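Local coordinates for cellulase CEL9M (Clostridium cellulolyticum, PDB 1IA6), which probably catalyses the endohydrolysis of (1->4)-beta-D-glucosidic linkages in cellulose and related beta-glucans, at residues His4-Ala9 with Gly421-Ala426; Asn20-Gln25 with Thr40-Asp45; Asp338-Asp343 with Ser349-Tyr354. All blocks are in the same frame, centred on the assembly; numbering follows the deposited sequence. Where two conformers were deposited one is given.

In the fold
Contacts 1 and 3 are neighbours, with centres about 11 Å apart. They are joined by hydrogen bonds of Y6 OH with D338 OD1 and of Y354 OH with D5 O. They share a nickel ion, bound by H4, D343, A1 and water 1. Along the chain, contacts 2 and 3 both fall inside the long loop that contact 1 closes. Contact 2 belongs to a separate zinc site, bound by C22, C38, H39 and H55. Its centre lies about 32 Å from that of contact 1 and about 33 Å from that of contact 3. Contact 3 approaches the predicted active site: the Y350 side chain is about 8 Å from D401's and about 11 Å from E410's.

Contact 1: His4-Ala9 with Gly421-Ala426; sequences HDYSTA and GVLAGA. With NI (nickel (II) ion), chain D.
Y6 and A9 pack against L423 and A426. They join helix 6-15 to helix 413-429, the first and last helices along the chain of this family 9 (alpha/alpha)6-barrel enzyme. The ring of Y6 is sandwiched between two aliphatic carbons. H4 CB sits over one face, offset toward the rim. A426 CB sits over the opposite face as a CH-pi contact, 4.2 Å from the ring centroid and 17° off the normal. With chi1 -58°, the CG of Y6 is anti to the carbonyl carbon, and the ring reaches toward helix 413-429 with one face to A426 CB. Both methyls of L423 reach A9 CB, L423 CD1 at 3.8 Å and L423 CD2 at 4.1 Å. L423 CD1 alone also lies by A9 O, at 3.6 Å. L423 CD2 additionally approaches Y6 CD1 obliquely, at 4.3 Å. L423 therefore spans both contact residues of helix 6-15, and it goes on to touch L10 and S13 of the same helix. All four residues are buried. The start of helix 6-15 is capped by D5, whose OD1 accepts from T8 N at 3.1 Å. The N-H points well at the oxygen (166°), but it comes from above the carboxylate plane. The hydroxyl of Y6 leaves the apolar patch and anchors the ring by a hydrogen bond with D338 OD1 on helix 327-341. Just before the helix, H4 NE2 binds the nickel ion at 2.1 Å.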
ATOM      1  N   HIS A   4       7.505 -22.412   8.122  1.00 25.43           N
ATOM      2  CA  HIS A   4       6.390 -21.706   7.496  1.00 23.70           C
ATOM      3  C   HIS A   4       6.604 -21.569   5.992  1.00 21.93           C
ATOM      4  O   HIS A   4       7.739 -21.482   5.523  1.00 20.07           O
ATOM      5  CB  HIS A   4       6.234 -20.317   8.123  1.00 23.85           C
ATOM      6  CG  HIS A   4       5.691 -20.343   9.518  1.00 23.49           C
ATOM      7  ND1 HIS A   4       4.349 -20.505   9.790  1.00 23.46           N
ATOM      8  CD2 HIS A   4       6.312 -20.266  10.718  1.00 23.77           C
ATOM      9  CE1 HIS A   4       4.168 -20.527  11.099  1.00 23.97           C
ATOM     10  NE2 HIS A   4       5.342 -20.384  11.685  1.00 23.01           N
ATOM     11  N   ASP A   5       5.507 -21.556   5.240  1.00 20.34           N
ATOM     12  CA  ASP A   5       5.580 -21.427   3.787  1.00 18.66           C
ATOM     13  C   ASP A   5       5.421 -19.963   3.384  1.00 17.94           C
ATOM     14  O   ASP A   5       4.331 -19.528   3.003  1.00 18.43           O
ATOM     15  CB  ASP A   5       4.482 -22.270   3.128  1.00 20.13           C
ATOM     16  CG  ASP A   5       4.620 -22.336   1.615  1.00 20.48           C
ATOM     17  OD1 ASP A   5       5.557 -21.720   1.064  1.00 19.53           O
ATOM     18  OD2 ASP A   5       3.787 -23.012   0.975  1.00 21.52           O
ATOM     19  N   TYR A   6       6.512 -19.207   3.470  1.00 16.59           N
ATOM     20  CA  TYR A   6       6.490 -17.788   3.119  1.00 15.80           C
ATOM     21  C   TYR A   6       6.327 -17.580   1.616  1.00 15.42           C
ATOM     22  O   TYR A   6       5.789 -16.567   1.181  1.00 15.03           O
ATOM     23  CB  TYR A   6       7.781 -17.105   3.573  1.00 15.21           C
ATOM     24  CG  TYR A   6       8.047 -17.205   5.060  1.00 16.32           C
ATOM     25  CD1 TYR A   6       7.182 -16.624   5.986  1.00 15.89           C
ATOM     26  CD2 TYR A   6       9.158 -17.892   5.539  1.00 17.75           C
ATOM     27  CE1 TYR A   6       7.421 -16.729   7.357  1.00 16.15           C
ATOM     28  CE2 TYR A   6       9.406 -18.004   6.903  1.00 17.53           C
ATOM     29  CZ  TYR A   6       8.535 -17.422   7.806  1.00 17.40           C
ATOM     30  OH  TYR A   6       8.770 -17.551   9.154  1.00 14.84           O
ATOM     31  N   SER A   7       6.799 -18.546   0.835  0.50 15.67           N
ATOM     32  CA  SER A   7       6.715 -18.479  -0.618  0.50 17.04           C
ATOM     33  C   SER A   7       5.273 -18.425  -1.117  0.50 16.12           C
ATOM     34  O   SER A   7       4.924 -17.576  -1.944  0.50 15.63           O
ATOM     35  CB  SER A   7       7.422 -19.692  -1.233  0.50 18.27           C
ATOM     36  OG  SER A   7       7.378 -19.643  -2.647  0.50 22.95           O
ATOM     37  N   THR A   8       4.440 -19.337  -0.621  1.00 15.11           N
ATOM     38  CA  THR A   8       3.043 -19.392  -1.026  1.00 14.41           C
ATOM     39  C   THR A   8       2.289 -18.164  -0.527  1.00 13.95           C
ATOM     40  O   THR A   8       1.421 -17.635  -1.220  1.00 13.95           O
ATOM     41  CB  THR A   8       2.359 -20.669  -0.496  1.00 16.21           C
ATOM     42  OG1 THR A   8       2.997 -21.819  -1.067  1.00 16.65           O
ATOM     43  CG2 THR A   8       0.884 -20.690  -0.880  1.00 16.75           C
ATOM     44  N   ALA A   9       2.621 -17.707   0.675  1.00 11.35           N
ATOM     45  CA  ALA A   9       1.960 -16.529   1.229  1.00 10.53           C
ATOM     46  C   ALA A   9       2.273 -15.322   0.347  1.00 10.29           C
ATOM     47  O   ALA A   9       1.401 -14.499   0.077  1.00 10.19           O
ATOM     48  CB  ALA A   9       2.434 -16.277   2.656  1.00 10.01           C
ATOM     49  N   GLY A 421       5.666  -6.676   1.066  1.00  8.58           N
ATOM     50  CA  GLY A 421       7.030  -6.309   1.407  1.00 10.70           C
ATOM     51  C   GLY A 421       7.661  -7.142   2.511  1.00 10.87           C
ATOM     52  O   GLY A 421       8.785  -7.623   2.363  1.00 10.17           O
ATOM     53  N   VAL A 422       6.952  -7.319   3.624  1.00 11.48           N
ATOM     54  CA  VAL A 422       7.501  -8.096   4.728  1.00  9.84           C
ATOM     55  C   VAL A 422       7.693  -9.564   4.341  1.00  9.62           C
ATOM     56  O   VAL A 422       8.673 -10.190   4.745  1.00 10.80           O
ATOM     57  CB  VAL A 422       6.616  -7.988   6.012  1.00  9.96           C
ATOM     58  CG1 VAL A 422       5.326  -8.769   5.852  1.00  8.20           C
ATOM     59  CG2 VAL A 422       7.405  -8.480   7.223  1.00  9.97           C
ATOM     60  N   LEU A 423       6.770 -10.116   3.559  1.00  9.45           N
ATOM     61  CA  LEU A 423       6.904 -11.506   3.131  1.00  9.07           C
ATOM     62  C   LEU A 423       8.116 -11.658   2.210  1.00 10.62           C
ATOM     63  O   LEU A 423       8.842 -12.652   2.282  1.00 11.69           O
ATOM     64  CB  LEU A 423       5.628 -11.976   2.428  1.00  8.03           C
ATOM     65  CG  LEU A 423       4.453 -12.252   3.375  1.00  9.40           C
ATOM     66  CD1 LEU A 423       3.196 -12.579   2.584  1.00 10.88           C
ATOM     67  CD2 LEU A 423       4.817 -13.410   4.300  1.00 11.92           C
ATOM     68  N   ALA A 424       8.342 -10.676   1.345  1.00 11.57           N
ATOM     69  CA  ALA A 424       9.492 -10.730   0.445  1.00 11.73           C
ATOM     70  C   ALA A 424      10.761 -10.699   1.295  1.00 11.82           C
ATOM     71  O   ALA A 424      11.735 -11.404   1.010  1.00 13.04           O
ATOM     72  CB  ALA A 424       9.470  -9.546  -0.524  1.00 11.71           C
ATOM     73  N   GLY A 425      10.741  -9.886   2.347  1.00 11.14           N
ATOM     74  CA  GLY A 425      11.891  -9.799   3.230  1.00 12.06           C
ATOM     75  C   GLY A 425      12.076 -11.070   4.041  1.00 13.06           C
ATOM     76  O   GLY A 425      13.204 -11.487   4.305  1.00 14.07           O
ATOM     77  N   ALA A 426      10.971 -11.691   4.443  1.00 13.04           N
ATOM     78  CA  ALA A 426      11.035 -12.921   5.227  1.00 14.84           C
ATOM     79  C   ALA A 426      11.727 -14.019   4.429  1.00 15.09           C
ATOM     80  O   ALA A 426      12.531 -14.782   4.965  1.00 15.67           O
ATOM     81  CB  ALA A 426       9.630 -13.369   5.617  1.00 15.52           C
TER
HETATM   82 NI    NI D1265       5.764 -20.886  13.687  1.00 24.71          NI
HETATM   83  O   HOH W   1       7.496 -19.846  14.264  1.00 35.87           O

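Contact 2: Asn20-Gln25 with Thr40-Asp45; sequences NKCGPQ and TTDGSD. With ZN (zinc ion), chain C.
G23 and T40 bring the two loops together with CA atoms 5.2 Å apart; G23 is extended at positive phi (114°), and T41-S44 forms a type II turn with G43 at its third position. The turn is closed by S44 N donating to T41 O at 3.0 Å. Two small side-chain meetings make the contact. On the exposed side, the methyl CG2 of T40 packs against the P24 ring, 3.7 Å from P24 CG. The two side chains cross obliquely. In T40, chi1 of 62° puts OG1 between N and the carbonyl carbon and CG2 anti to the carbonyl carbon; in this rotamer the methyl is the branch that meets P24. On the buried side, C22 SG and D42 OD2 approach to 4.1 Å. C22 has SG opposite its backbone N (chi1 -175°), and from there SG binds the zinc ion at 2.3 Å. C38, H39 and H55 complete this Cys2His2 site. The D42 carboxylate does not bind the metal. Its OD2 forms salt bridges with R139 and K62, so two positive groups hold it beside the zinc-bound sulfur. Both segments lie in the long loop between helix 6-15 and strand 62-63. K62 ties D42 to that strand, and the hydroxyl of Y100, on helix 91-107, hydrogen-bonds C22 O.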
ATOM      1  N   ASN A  20      -9.215  -6.245  -6.848  1.00  7.47           N
ATOM      2  CA  ASN A  20      -9.598  -4.837  -6.820  1.00  9.06           C
ATOM      3  C   ASN A  20      -9.348  -4.057  -8.106  1.00  8.61           C
ATOM      4  O   ASN A  20      -9.585  -2.847  -8.151  1.00  8.73           O
ATOM      5  CB  ASN A  20      -8.908  -4.143  -5.642  1.00  7.35           C
ATOM      6  CG  ASN A  20      -9.617  -4.407  -4.319  1.00 10.88           C
ATOM      7  OD1 ASN A  20     -10.189  -5.479  -4.119  1.00 10.97           O
ATOM      8  ND2 ASN A  20      -9.575  -3.433  -3.410  1.00  9.61           N
ATOM      9  N   LYS A  21      -8.891  -4.739  -9.149  1.00  8.24           N
ATOM     10  CA  LYS A  21      -8.637  -4.057 -10.414  1.00  9.36           C
ATOM     11  C   LYS A  21      -9.916  -3.426 -10.939  1.00  9.18           C
ATOM     12  O   LYS A  21     -10.995  -4.014 -10.866  1.00 10.09           O
ATOM     13  CB  LYS A  21      -8.035  -5.022 -11.440  1.00  9.32           C
ATOM     14  CG  LYS A  21      -6.567  -5.307 -11.156  1.00  8.86           C
ATOM     15  CD  LYS A  21      -5.932  -6.247 -12.158  1.00 11.68           C
ATOM     16  CE  LYS A  21      -4.456  -6.444 -11.823  1.00 10.11           C
ATOM     17  NZ  LYS A  21      -3.803  -7.463 -12.681  1.00 12.72           N
ATOM     18  N   CYS A  22      -9.778  -2.213 -11.459  1.00  9.02           N
ATOM     19  CA  CYS A  22     -10.905  -1.444 -11.971  1.00  9.96           C
ATOM     20  C   CYS A  22     -10.670  -1.090 -13.436  1.00 11.03           C
ATOM     21  O   CYS A  22      -9.526  -0.954 -13.869  1.00 10.91           O
ATOM     22  CB  CYS A  22     -11.037  -0.169 -11.136  1.00  8.99           C
ATOM     23  SG  CYS A  22     -12.441   0.904 -11.476  1.00  9.07           S
ATOM     24  N   GLY A  23     -11.750  -0.949 -14.198  1.00 10.61           N
ATOM     25  CA  GLY A  23     -11.603  -0.583 -15.594  1.00 10.95           C
ATOM     26  C   GLY A  23     -12.012  -1.627 -16.614  1.00 11.92           C
ATOM     27  O   GLY A  23     -12.332  -2.767 -16.265  1.00 10.64           O
ATOM     28  N   PRO A  24     -12.010  -1.255 -17.904  1.00 13.69           N
ATOM     29  CA  PRO A  24     -12.381  -2.148 -19.004  1.00 15.58           C
ATOM     30  C   PRO A  24     -11.507  -3.395 -19.087  1.00 15.81           C
ATOM     31  O   PRO A  24     -11.958  -4.442 -19.539  1.00 16.08           O
ATOM     32  CB  PRO A  24     -12.222  -1.261 -20.239  1.00 15.31           C
ATOM     33  CG  PRO A  24     -12.501   0.110 -19.714  1.00 18.25           C
ATOM     34  CD  PRO A  24     -11.756   0.108 -18.403  1.00 14.56           C
ATOM     35  N   GLN A  25     -10.258  -3.279 -18.644  1.00 15.47           N
ATOM     36  CA  GLN A  25      -9.324  -4.400 -18.701  1.00 17.19           C
ATOM     37  C   GLN A  25      -9.106  -5.101 -17.362  1.00 15.93           C
ATOM     38  O   GLN A  25      -8.144  -5.852 -17.195  1.00 15.84           O
ATOM     39  CB  GLN A  25      -7.979  -3.914 -19.247  1.00 20.36           C
ATOM     40  CG  GLN A  25      -8.069  -3.315 -20.640  1.00 27.18           C
ATOM     41  CD  GLN A  25      -6.719  -2.890 -21.178  1.00 31.53           C
ATOM     42  OE1 GLN A  25      -6.073  -1.994 -20.634  1.00 35.64           O
ATOM     43  NE2 GLN A  25      -6.282  -3.536 -22.253  1.00 34.69           N
ATOM     44  N   THR A  40     -16.277   1.529 -16.603  1.00 14.00           N
ATOM     45  CA  THR A  40     -15.635   1.785 -17.882  1.00 15.71           C
ATOM     46  C   THR A  40     -15.765   3.204 -18.417  1.00 15.67           C
ATOM     47  O   THR A  40     -15.199   3.519 -19.463  1.00 17.68           O
ATOM     48  CB  THR A  40     -16.185   0.819 -18.944  1.00 16.53           C
ATOM     49  OG1 THR A  40     -17.593   1.044 -19.105  1.00 16.60           O
ATOM     50  CG2 THR A  40     -15.965  -0.624 -18.513  1.00 17.18           C
ATOM     51  N   THR A  41     -16.497   4.061 -17.711  1.00 16.07           N
ATOM     52  CA  THR A  41     -16.688   5.437 -18.159  1.00 18.86           C
ATOM     53  C   THR A  41     -16.029   6.464 -17.243  1.00 16.69           C
ATOM     54  O   THR A  41     -16.292   7.659 -17.361  1.00 17.30           O
ATOM     55  CB  THR A  41     -18.191   5.795 -18.265  1.00 17.55           C
ATOM     56  OG1 THR A  41     -18.761   5.879 -16.952  1.00 24.94           O
ATOM     57  CG2 THR A  41     -18.934   4.743 -19.057  1.00 22.75           C
ATOM     58  N   ASP A  42     -15.176   6.005 -16.330  1.00 15.24           N
ATOM     59  CA  ASP A  42     -14.501   6.914 -15.409  1.00 13.62           C
ATOM     60  C   ASP A  42     -13.794   8.056 -16.130  1.00 12.52           C
ATOM     61  O   ASP A  42     -13.066   7.833 -17.096  1.00 12.40           O
ATOM     62  CB  ASP A  42     -13.481   6.155 -14.558  1.00 12.66           C
ATOM     63  CG  ASP A  42     -14.129   5.350 -13.452  1.00 13.42           C
ATOM     64  OD1 ASP A  42     -15.367   5.433 -13.292  1.00 10.00           O
ATOM     65  OD2 ASP A  42     -13.393   4.641 -12.738  1.00 11.57           O
ATOM     66  N   GLY A  43     -14.012   9.275 -15.648  1.00 11.62           N
ATOM     67  CA  GLY A  43     -13.380  10.435 -16.248  1.00 13.88           C
ATOM     68  C   GLY A  43     -14.187  11.089 -17.357  1.00 15.02           C
ATOM     69  O   GLY A  43     -13.840  12.176 -17.817  1.00 13.68           O
ATOM     70  N   SER A  44     -15.270  10.444 -17.780  1.00 14.86           N
ATOM     71  CA  SER A  44     -16.091  10.992 -18.856  1.00 17.79           C
ATOM     72  C   SER A  44     -16.690  12.349 -18.500  1.00 18.13           C
ATOM     73  O   SER A  44     -17.011  13.142 -19.388  1.00 20.36           O
ATOM     74  CB  SER A  44     -17.208  10.009 -19.232  1.00 17.70           C
ATOM     75  OG  SER A  44     -18.160   9.877 -18.192  1.00 22.05           O
ATOM     76  N   ASP A  45     -16.832  12.623 -17.204  1.00 17.81           N
ATOM     77  CA  ASP A  45     -17.395  13.891 -16.760  1.00 18.56           C
ATOM     78  C   ASP A  45     -16.450  15.074 -16.973  1.00 19.90           C
ATOM     79  O   ASP A  45     -16.889  16.223 -17.003  1.00 20.92           O
ATOM     80  CB  ASP A  45     -17.820  13.798 -15.284  1.00 18.89           C
ATOM     81  CG  ASP A  45     -16.657  13.507 -14.347  1.00 18.95           C
ATOM     82  OD1 ASP A  45     -15.767  12.716 -14.720  1.00 18.08           O
ATOM     83  OD2 ASP A  45     -16.647  14.057 -13.223  1.00 17.52           O
TER
HETATM   84 ZN    ZN C1264     -14.119  -0.570 -11.001  1.00 13.00          ZN

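Contact 3: Asp338-Asp343 with Ser349-Tyr354; sequences DYILGD and SYIIGY. With NI (nickel (II) ion), chain D.
Y350 and I340 join the end of helix 327-341 to the loop that follows. Y350 N donates to I340 O at 2.9 Å. The bond is straight (171°) and nearly collinear with the carbonyl. L341 is the central side chain. Its CB lies 4.1 Å from Y354 CE1. CG branches beyond it, placed beside the backbone N by chi1 of -62°. L341 CD2 carries the contact with the Y354 ring, from CE1 at 3.6 Å on to CZ and OH. L341 CD2 also meets I351 CD1 at 3.7 Å. L341 CD1 only comes within 4.2 Å of Y354 OH. The carbonyl O of L341 meets the edge of the same ring, in its plane. Y6 and A9 of helix 6-15 also touch L341, so this leucine lies between that helix and the loop in the (alpha/alpha)6 barrel. The helix ends in a Schellman motif at G342, with positive phi (143°). The motif's two bonds run from D343 N to D338 O and from G342 N to Y339 O. The loop turns back through a type II turn, I351-Y354. I340 CG2 packs on I351 CG1. Y339 and Y350 meet obliquely, Y339 CE1 to Y350 CE2 at 3.7 Å. Water 2 bridges their hydroxyls, donating to Y339 OH, which also hydrogen-bonds D397. The Y354 hydroxyl bonds the carbonyl of D5. D343, whose N closes the motif, binds the nickel ion through OD2 at 2.0 Å. Nickel-bound water 1 donates to D338 OD2 at 3.0 Å.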
ATOM      1  N   ASP A 338       4.953 -14.578  11.445  1.00 11.63           N
ATOM      2  CA  ASP A 338       4.467 -15.905  11.804  1.00 11.87           C
ATOM      3  C   ASP A 338       3.102 -15.849  12.480  1.00 11.48           C
ATOM      4  O   ASP A 338       2.289 -16.758  12.319  1.00 11.00           O
ATOM      5  CB  ASP A 338       5.478 -16.625  12.705  1.00 12.39           C
ATOM      6  CG  ASP A 338       6.762 -16.974  11.968  1.00 14.55           C
ATOM      7  OD1 ASP A 338       6.779 -16.878  10.723  1.00 15.45           O
ATOM      8  OD2 ASP A 338       7.750 -17.351  12.628  1.00 14.20           O
ATOM      9  N   TYR A 339       2.848 -14.777  13.224  1.00 10.92           N
ATOM     10  CA  TYR A 339       1.562 -14.608  13.894  1.00 10.35           C
ATOM     11  C   TYR A 339       0.473 -14.482  12.831  1.00 10.64           C
ATOM     12  O   TYR A 339      -0.578 -15.120  12.919  1.00  9.89           O
ATOM     13  CB  TYR A 339       1.593 -13.359  14.783  1.00 10.31           C
ATOM     14  CG  TYR A 339       0.321 -13.116  15.570  1.00  9.72           C
ATOM     15  CD1 TYR A 339      -0.822 -12.612  14.948  1.00 11.09           C
ATOM     16  CD2 TYR A 339       0.261 -13.385  16.938  1.00 12.55           C
ATOM     17  CE1 TYR A 339      -1.994 -12.380  15.669  1.00 11.44           C
ATOM     18  CE2 TYR A 339      -0.906 -13.157  17.671  1.00 11.09           C
ATOM     19  CZ  TYR A 339      -2.029 -12.654  17.030  1.00 12.03           C
ATOM     20  OH  TYR A 339      -3.186 -12.421  17.741  1.00 12.01           O
ATOM     21  N   ILE A 340       0.744 -13.666  11.818  1.00  9.65           N
ATOM     22  CA  ILE A 340      -0.192 -13.447  10.722  1.00  9.94           C
ATOM     23  C   ILE A 340      -0.483 -14.745   9.965  1.00  9.86           C
ATOM     24  O   ILE A 340      -1.621 -15.001   9.571  1.00  9.83           O
ATOM     25  CB  ILE A 340       0.373 -12.383   9.740  1.00 11.01           C
ATOM     26  CG1 ILE A 340       0.352 -11.009  10.414  1.00 10.94           C
ATOM     27  CG2 ILE A 340      -0.425 -12.373   8.435  1.00 11.01           C
ATOM     28  CD1 ILE A 340       1.090  -9.930   9.648  1.00 13.65           C
ATOM     29  N   LEU A 341       0.547 -15.567   9.780  1.00  9.04           N
ATOM     30  CA  LEU A 341       0.407 -16.826   9.057  1.00 10.60           C
ATOM     31  C   LEU A 341      -0.298 -17.950   9.818  1.00 12.43           C
ATOM     32  O   LEU A 341      -0.652 -18.970   9.223  1.00 12.27           O
ATOM     33  CB  LEU A 341       1.781 -17.309   8.585  1.00 12.53           C
ATOM     34  CG  LEU A 341       2.497 -16.378   7.601  1.00 14.06           C
ATOM     35  CD1 LEU A 341       3.880 -16.929   7.271  1.00 16.89           C
ATOM     36  CD2 LEU A 341       1.666 -16.233   6.340  1.00 16.37           C
ATOM     37  N   GLY A 342      -0.492 -17.786  11.125  1.00 11.19           N
ATOM     38  CA  GLY A 342      -1.179 -18.829  11.870  1.00 11.56           C
ATOM     39  C   GLY A 342      -0.703 -19.117  13.279  1.00 12.99           C
ATOM     40  O   GLY A 342      -1.377 -19.829  14.019  1.00 12.77           O
ATOM     41  N   ASP A 343       0.453 -18.584  13.654  1.00 12.31           N
ATOM     42  CA  ASP A 343       0.997 -18.799  14.994  1.00 13.75           C
ATOM     43  C   ASP A 343       0.352 -17.837  15.979  1.00 14.03           C
ATOM     44  O   ASP A 343       1.001 -16.904  16.447  1.00 12.05           O
ATOM     45  CB  ASP A 343       2.505 -18.562  14.992  1.00 15.43           C
ATOM     46  CG  ASP A 343       3.285 -19.754  14.494  1.00 19.81           C
ATOM     47  OD1 ASP A 343       2.694 -20.631  13.826  1.00 19.89           O
ATOM     48  OD2 ASP A 343       4.500 -19.804  14.770  1.00 22.18           O
ATOM     49  N   SER A 349      -5.218 -18.385  10.091  1.00 10.02           N
ATOM     50  CA  SER A 349      -4.372 -17.597   9.214  1.00  8.83           C
ATOM     51  C   SER A 349      -5.133 -16.303   8.980  1.00  9.24           C
ATOM     52  O   SER A 349      -6.336 -16.334   8.728  1.00 10.27           O
ATOM     53  CB  SER A 349      -4.177 -18.301   7.875  1.00 10.08           C
ATOM     54  OG  SER A 349      -3.812 -17.363   6.876  1.00 11.80           O
ATOM     55  N   TYR A 350      -4.444 -15.171   9.070  1.00  9.10           N
ATOM     56  CA  TYR A 350      -5.098 -13.892   8.843  1.00  8.66           C
ATOM     57  C   TYR A 350      -5.039 -13.471   7.381  1.00  9.29           C
ATOM     58  O   TYR A 350      -5.459 -12.368   7.015  1.00  9.38           O
ATOM     59  CB  TYR A 350      -4.509 -12.830   9.769  1.00  8.80           C
ATOM     60  CG  TYR A 350      -5.050 -12.981  11.173  1.00 10.19           C
ATOM     61  CD1 TYR A 350      -6.398 -12.753  11.439  1.00 12.29           C
ATOM     62  CD2 TYR A 350      -4.237 -13.413  12.221  1.00 11.38           C
ATOM     63  CE1 TYR A 350      -6.929 -12.953  12.710  1.00 12.94           C
ATOM     64  CE2 TYR A 350      -4.758 -13.619  13.503  1.00 11.14           C
ATOM     65  CZ  TYR A 350      -6.104 -13.386  13.737  1.00 14.25           C
ATOM     66  OH  TYR A 350      -6.636 -13.578  14.992  1.00 14.42           O
ATOM     67  N   ILE A 351      -4.517 -14.369   6.549  1.00  8.36           N
ATOM     68  CA  ILE A 351      -4.462 -14.145   5.111  1.00  9.73           C
ATOM     69  C   ILE A 351      -5.518 -15.086   4.535  1.00  9.78           C
ATOM     70  O   ILE A 351      -5.403 -16.306   4.650  1.00 11.02           O
ATOM     71  CB  ILE A 351      -3.089 -14.511   4.510  1.00  9.46           C
ATOM     72  CG1 ILE A 351      -2.007 -13.573   5.051  1.00  8.79           C
ATOM     73  CG2 ILE A 351      -3.145 -14.404   2.994  1.00 11.60           C
ATOM     74  CD1 ILE A 351      -0.615 -13.911   4.551  1.00 11.58           C
ATOM     75  N   ILE A 352      -6.559 -14.525   3.935  1.00 10.67           N
ATOM     76  CA  ILE A 352      -7.623 -15.350   3.372  1.00  9.76           C
ATOM     77  C   ILE A 352      -7.099 -16.281   2.277  1.00 11.11           C
ATOM     78  O   ILE A 352      -6.291 -15.880   1.441  1.00 10.60           O
ATOM     79  CB  ILE A 352      -8.756 -14.465   2.805  1.00 10.67           C
ATOM     80  CG1 ILE A 352      -9.431 -13.699   3.949  1.00  9.46           C
ATOM     81  CG2 ILE A 352      -9.781 -15.323   2.062  1.00 11.39           C
ATOM     82  CD1 ILE A 352     -10.478 -12.708   3.488  1.00 11.01           C
ATOM     83  N   GLY A 353      -7.551 -17.532   2.299  1.00 12.07           N
ATOM     84  CA  GLY A 353      -7.127 -18.488   1.290  1.00 12.98           C
ATOM     85  C   GLY A 353      -5.785 -19.149   1.542  1.00 12.92           C
ATOM     86  O   GLY A 353      -5.325 -19.962   0.736  1.00 12.12           O
ATOM     87  N   TYR A 354      -5.148 -18.794   2.651  1.00 12.57           N
ATOM     88  CA  TYR A 354      -3.858 -19.370   3.012  1.00 12.86           C
ATOM     89  C   TYR A 354      -3.954 -20.013   4.388  1.00 12.02           C
ATOM     90  O   TYR A 354      -4.683 -19.536   5.253  1.00 12.22           O
ATOM     91  CB  TYR A 354      -2.772 -18.281   3.022  1.00 12.95           C
ATOM     92  CG  TYR A 354      -1.429 -18.738   3.556  1.00 13.34           C
ATOM     93  CD1 TYR A 354      -1.211 -18.888   4.927  1.00 13.22           C
ATOM     94  CD2 TYR A 354      -0.379 -19.039   2.688  1.00 13.08           C
ATOM     95  CE1 TYR A 354       0.017 -19.325   5.419  1.00 14.40           C
ATOM     96  CE2 TYR A 354       0.851 -19.476   3.170  1.00 14.13           C
ATOM     97  CZ  TYR A 354       1.040 -19.618   4.534  1.00 14.79           C
ATOM     98  OH  TYR A 354       2.252 -20.057   5.012  1.00 17.54           O
TER
HETATM   99 NI    NI D1265       5.764 -20.886  13.687  1.00 24.71          NI
HETATM  100  O   HOH W   1       7.496 -19.846  14.264  1.00 35.87           O
HETATM  101  O   HOH W   2      -5.252 -14.155  17.232  1.00 13.82           O